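PDB 2A2U: protein (alpha-2u-globulin) from Rattus norvegicus, which probably carries small hydrophobic molecules in the internal cavity of its lipocalin barrel, and is also found in complex with a hyaline droplet inducer. Local coordinates for residues Phe73-Lys78 and Arg84-Val89. Residues are numbered along the deposited sequence; the frame is centred on the assembly and turned at random.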
ATOM      1  N   PHE A  73     -11.629  -6.190  -3.406  1.00 13.65           N
ATOM      2  CA  PHE A  73     -12.081  -7.557  -3.239  1.00 13.65           C
ATOM      3  C   PHE A  73     -11.969  -7.978  -1.783  1.00 13.65           C
ATOM      4  O   PHE A  73     -10.871  -7.992  -1.228  1.00 13.65           O
ATOM      5  CB  PHE A  73     -11.223  -8.509  -4.077  1.00 13.54           C
ATOM      6  CG  PHE A  73     -11.371  -8.328  -5.559  1.00 13.54           C
ATOM      7  CD1 PHE A  73     -10.643  -7.354  -6.232  1.00 13.54           C
ATOM      8  CD2 PHE A  73     -12.227  -9.150  -6.291  1.00 13.54           C
ATOM      9  CE1 PHE A  73     -10.772  -7.195  -7.610  1.00 13.54           C
ATOM     10  CE2 PHE A  73     -12.360  -8.997  -7.673  1.00 13.54           C
ATOM     11  CZ  PHE A  73     -11.630  -8.020  -8.329  1.00 13.54           C
ATOM     12  N   LYS A  74     -13.097  -8.294  -1.156  1.00 19.24           N
ATOM     13  CA  LYS A  74     -13.086  -8.773   0.221  1.00 19.24           C
ATOM     14  C   LYS A  74     -13.338 -10.263   0.128  1.00 19.24           C
ATOM     15  O   LYS A  74     -14.367 -10.680  -0.382  1.00 19.24           O
ATOM     16  CB  LYS A  74     -14.180  -8.118   1.048  1.00 29.67           C
ATOM     17  CG  LYS A  74     -14.156  -8.593   2.464  1.00 29.67           C
ATOM     18  CD  LYS A  74     -15.031  -7.749   3.313  1.00 29.67           C
ATOM     19  CE  LYS A  74     -15.877  -8.626   4.193  1.00 29.67           C
ATOM     20  NZ  LYS A  74     -16.647  -7.850   5.196  1.00 29.67           N
ATOM     21  N   PHE A  75     -12.402 -11.066   0.609  1.00 11.90           N
ATOM     22  CA  PHE A  75     -12.531 -12.515   0.523  1.00 11.90           C
ATOM     23  C   PHE A  75     -11.891 -13.207   1.714  1.00 11.90           C
ATOM     24  O   PHE A  75     -11.191 -12.578   2.498  1.00 11.90           O
ATOM     25  CB  PHE A  75     -11.839 -13.005  -0.741  1.00 18.65           C
ATOM     26  CG  PHE A  75     -10.366 -12.735  -0.751  1.00 18.65           C
ATOM     27  CD1 PHE A  75      -9.883 -11.467  -1.069  1.00 18.65           C
ATOM     28  CD2 PHE A  75      -9.458 -13.726  -0.395  1.00 18.65           C
ATOM     29  CE1 PHE A  75      -8.515 -11.188  -1.028  1.00 18.65           C
ATOM     30  CE2 PHE A  75      -8.080 -13.457  -0.350  1.00 18.65           C
ATOM     31  CZ  PHE A  75      -7.612 -12.183  -0.666  1.00 18.65           C
ATOM     32  N   ARG A  76     -12.116 -14.514   1.826  1.00 24.03           N
ATOM     33  CA  ARG A  76     -11.556 -15.297   2.917  1.00 24.03           C
ATOM     34  C   ARG A  76     -10.603 -16.336   2.390  1.00 24.03           C
ATOM     35  O   ARG A  76     -10.708 -16.777   1.246  1.00 24.03           O
ATOM     36  CB  ARG A  76     -12.644 -15.989   3.728  1.00 48.16           C
ATOM     37  CG  ARG A  76     -13.409 -15.064   4.613  1.00 48.16           C
ATOM     38  CD  ARG A  76     -13.809 -15.745   5.893  1.00 48.16           C
ATOM     39  NE  ARG A  76     -14.978 -15.105   6.476  1.00 48.16           N
ATOM     40  CZ  ARG A  76     -16.226 -15.383   6.111  1.00 48.16           C
ATOM     41  NH1 ARG A  76     -16.464 -16.298   5.171  1.00 48.16           N
ATOM     42  NH2 ARG A  76     -17.237 -14.706   6.640  1.00 48.16           N
ATOM     43  N   ILE A  77      -9.676 -16.739   3.242  1.00 26.11           N
ATOM     44  CA  ILE A  77      -8.702 -17.735   2.860  1.00 26.11           C
ATOM     45  C   ILE A  77      -8.324 -18.538   4.092  1.00 26.11           C
ATOM     46  O   ILE A  77      -8.164 -17.985   5.174  1.00 26.11           O
ATOM     47  CB  ILE A  77      -7.470 -17.076   2.206  1.00 28.24           C
ATOM     48  CG1 ILE A  77      -6.528 -18.144   1.673  1.00 28.24           C
ATOM     49  CG2 ILE A  77      -6.752 -16.178   3.186  1.00 28.24           C
ATOM     50  CD1 ILE A  77      -5.521 -17.608   0.709  1.00 28.24           C
ATOM     51  N   LYS A  78      -8.251 -19.853   3.938  1.00 43.98           N
ATOM     52  CA  LYS A  78      -7.916 -20.741   5.039  1.00 43.98           C
ATOM     53  C   LYS A  78      -6.407 -20.913   5.117  1.00 43.98           C
ATOM     54  O   LYS A  78      -5.819 -21.665   4.340  1.00 43.98           O
ATOM     55  CB  LYS A  78      -8.575 -22.091   4.809  1.00 79.58           C
ATOM     56  CG  LYS A  78      -9.099 -22.748   6.047  1.00 79.58           C
ATOM     57  CD  LYS A  78      -9.773 -24.040   5.654  1.00 79.58           C
ATOM     58  CE  LYS A  78     -10.613 -24.610   6.777  1.00 79.58           C
ATOM     59  NZ  LYS A  78     -11.297 -25.857   6.333  1.00 79.58           N
ATOM     60  N   ARG A  84      -8.858 -16.611   7.380  1.00 34.91           N
ATOM     61  CA  ARG A  84      -8.408 -15.236   7.514  1.00 34.91           C
ATOM     62  C   ARG A  84      -9.207 -14.342   6.558  1.00 34.91           C
ATOM     63  O   ARG A  84      -9.508 -14.732   5.435  1.00 34.91           O
ATOM     64  CB  ARG A  84      -6.894 -15.182   7.240  1.00216.49           C
ATOM     65  CG  ARG A  84      -6.302 -13.811   6.940  1.00216.49           C
ATOM     66  CD  ARG A  84      -5.026 -13.549   7.750  1.00216.49           C
ATOM     67  NE  ARG A  84      -4.481 -12.213   7.514  1.00216.49           N
ATOM     68  CZ  ARG A  84      -3.326 -11.971   6.894  1.00216.49           C
ATOM     69  NH1 ARG A  84      -2.580 -12.975   6.441  1.00216.49           N
ATOM     70  NH2 ARG A  84      -2.913 -10.718   6.723  1.00216.49           N
ATOM     71  N   GLU A  85      -9.607 -13.175   7.048  1.00 27.26           N
ATOM     72  CA  GLU A  85     -10.374 -12.193   6.281  1.00 27.26           C
ATOM     73  C   GLU A  85      -9.419 -11.168   5.656  1.00 27.26           C
ATOM     74  O   GLU A  85      -8.656 -10.510   6.364  1.00 27.26           O
ATOM     75  CB  GLU A  85     -11.356 -11.493   7.226  1.00 40.24           C
ATOM     76  CG  GLU A  85     -12.306 -10.508   6.585  1.00 40.24           C
ATOM     77  CD  GLU A  85     -13.440 -11.173   5.852  1.00 40.24           C
ATOM     78  OE1 GLU A  85     -14.473 -11.484   6.475  1.00 40.24           O
ATOM     79  OE2 GLU A  85     -13.308 -11.368   4.634  1.00 40.24           O
ATOM     80  N   LEU A  86      -9.473 -11.014   4.337  1.00 20.23           N
ATOM     81  CA  LEU A  86      -8.594 -10.081   3.632  1.00 20.23           C
ATOM     82  C   LEU A  86      -9.350  -9.151   2.692  1.00 20.23           C
ATOM     83  O   LEU A  86     -10.539  -9.317   2.478  1.00 20.23           O
ATOM     84  CB  LEU A  86      -7.542 -10.851   2.829  1.00 27.91           C
ATOM     85  CG  LEU A  86      -6.585 -11.761   3.600  1.00 27.91           C
ATOM     86  CD1 LEU A  86      -5.626 -12.423   2.633  1.00 27.91           C
ATOM     87  CD2 LEU A  86      -5.828 -10.942   4.628  1.00 27.91           C
ATOM     88  N   TYR A  87      -8.649  -8.165   2.141  1.00 25.57           N
ATOM     89  CA  TYR A  87      -9.236  -7.209   1.209  1.00 25.57           C
ATOM     90  C   TYR A  87      -8.123  -6.642   0.341  1.00 25.57           C
ATOM     91  O   TYR A  87      -7.191  -6.029   0.856  1.00 25.57           O
ATOM     92  CB  TYR A  87      -9.924  -6.070   1.957  1.00  2.00           C
ATOM     93  CG  TYR A  87     -10.777  -5.166   1.069  1.00  2.00           C
ATOM     94  CD1 TYR A  87     -10.187  -4.178   0.269  1.00  2.00           C
ATOM     95  CD2 TYR A  87     -12.159  -5.328   1.004  1.00  2.00           C
ATOM     96  CE1 TYR A  87     -10.950  -3.371  -0.567  1.00  2.00           C
ATOM     97  CE2 TYR A  87     -12.938  -4.527   0.172  1.00  2.00           C
ATOM     98  CZ  TYR A  87     -12.326  -3.554  -0.616  1.00  2.00           C
ATOM     99  OH  TYR A  87     -13.102  -2.758  -1.441  1.00  2.00           O
ATOM    100  N   LEU A  88      -8.224  -6.839  -0.971  1.00 20.79           N
ATOM    101  CA  LEU A  88      -7.206  -6.355  -1.895  1.00 20.79           C
ATOM    102  C   LEU A  88      -7.785  -5.392  -2.901  1.00 20.79           C
ATOM    103  O   LEU A  88      -8.932  -5.521  -3.300  1.00 20.79           O
ATOM    104  CB  LEU A  88      -6.564  -7.523  -2.657  1.00 20.40           C
ATOM    105  CG  LEU A  88      -5.773  -8.567  -1.869  1.00 20.40           C
ATOM    106  CD1 LEU A  88      -5.298  -9.672  -2.791  1.00 20.40           C
ATOM    107  CD2 LEU A  88      -4.595  -7.904  -1.198  1.00 20.40           C
ATOM    108  N   VAL A  89      -6.983  -4.415  -3.299  1.00 15.56           N
ATOM    109  CA  VAL A  89      -7.401  -3.451  -4.303  1.00 15.56           C
ATOM    110  C   VAL A  89      -6.640  -3.750  -5.592  1.00 15.56           C
ATOM    111  O   VAL A  89      -5.437  -3.984  -5.574  1.00 15.56           O
ATOM    112  CB  VAL A  89      -7.134  -2.004  -3.858  1.00 17.65           C
ATOM    113  CG1 VAL A  89      -7.423  -1.044  -4.994  1.00 17.65           C
ATOM    114  CG2 VAL A  89      -8.016  -1.656  -2.677  1.00 17.65           C
TER
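Phe73-Leu88, Phe75-Leu86 and Ile77-Arg84 are each joined by two backbone hydrogen bonds, as the two strands run antiparallel and the axes of the segments come within 4.7 Å. Leu86 N to Phe75 O, 3.0 Å, is nearly straight, at 169°; the return bond from Phe75 N reaches Leu86 O from above the carbonyl plane. The non-hydrogen-bonded pairs Lys74-Tyr87 and Arg76-Glu85 alternate with these three. This is a hairpin of the antiparallel lipocalin barrel, with strand 60-67 on the other side of 70-78. On the face carrying the phenylalanines, Leu86 CB sits over the Phe75 ring, 4.2 Å from its centroid, a CH-pi contact. Phe75 CG is wedged between its own N and carbonyl carbon (chi1 63°), swinging the ring toward 84-89, where Leu88 CG meets its edge 3.9 Å from CE1. Ile77 CG2 touches Leu86 CD1. On the opposite face Glu85 bends at chi2, laying its carboxylate between Lys74 and Arg76; the salt bridge from Arg76 NE to Glu85 OE1 is long, 3.7 Å, with guanidinium and carboxylate planes 43° apart. Lys74 NZ bridges instead to Asp65 of the second subunit, while its CB lies 3.4 Å from Tyr87 CD2. Tyr87 stacks on that subunit's Tyr87 and hydrogen-bonds Asp65 of its own chain.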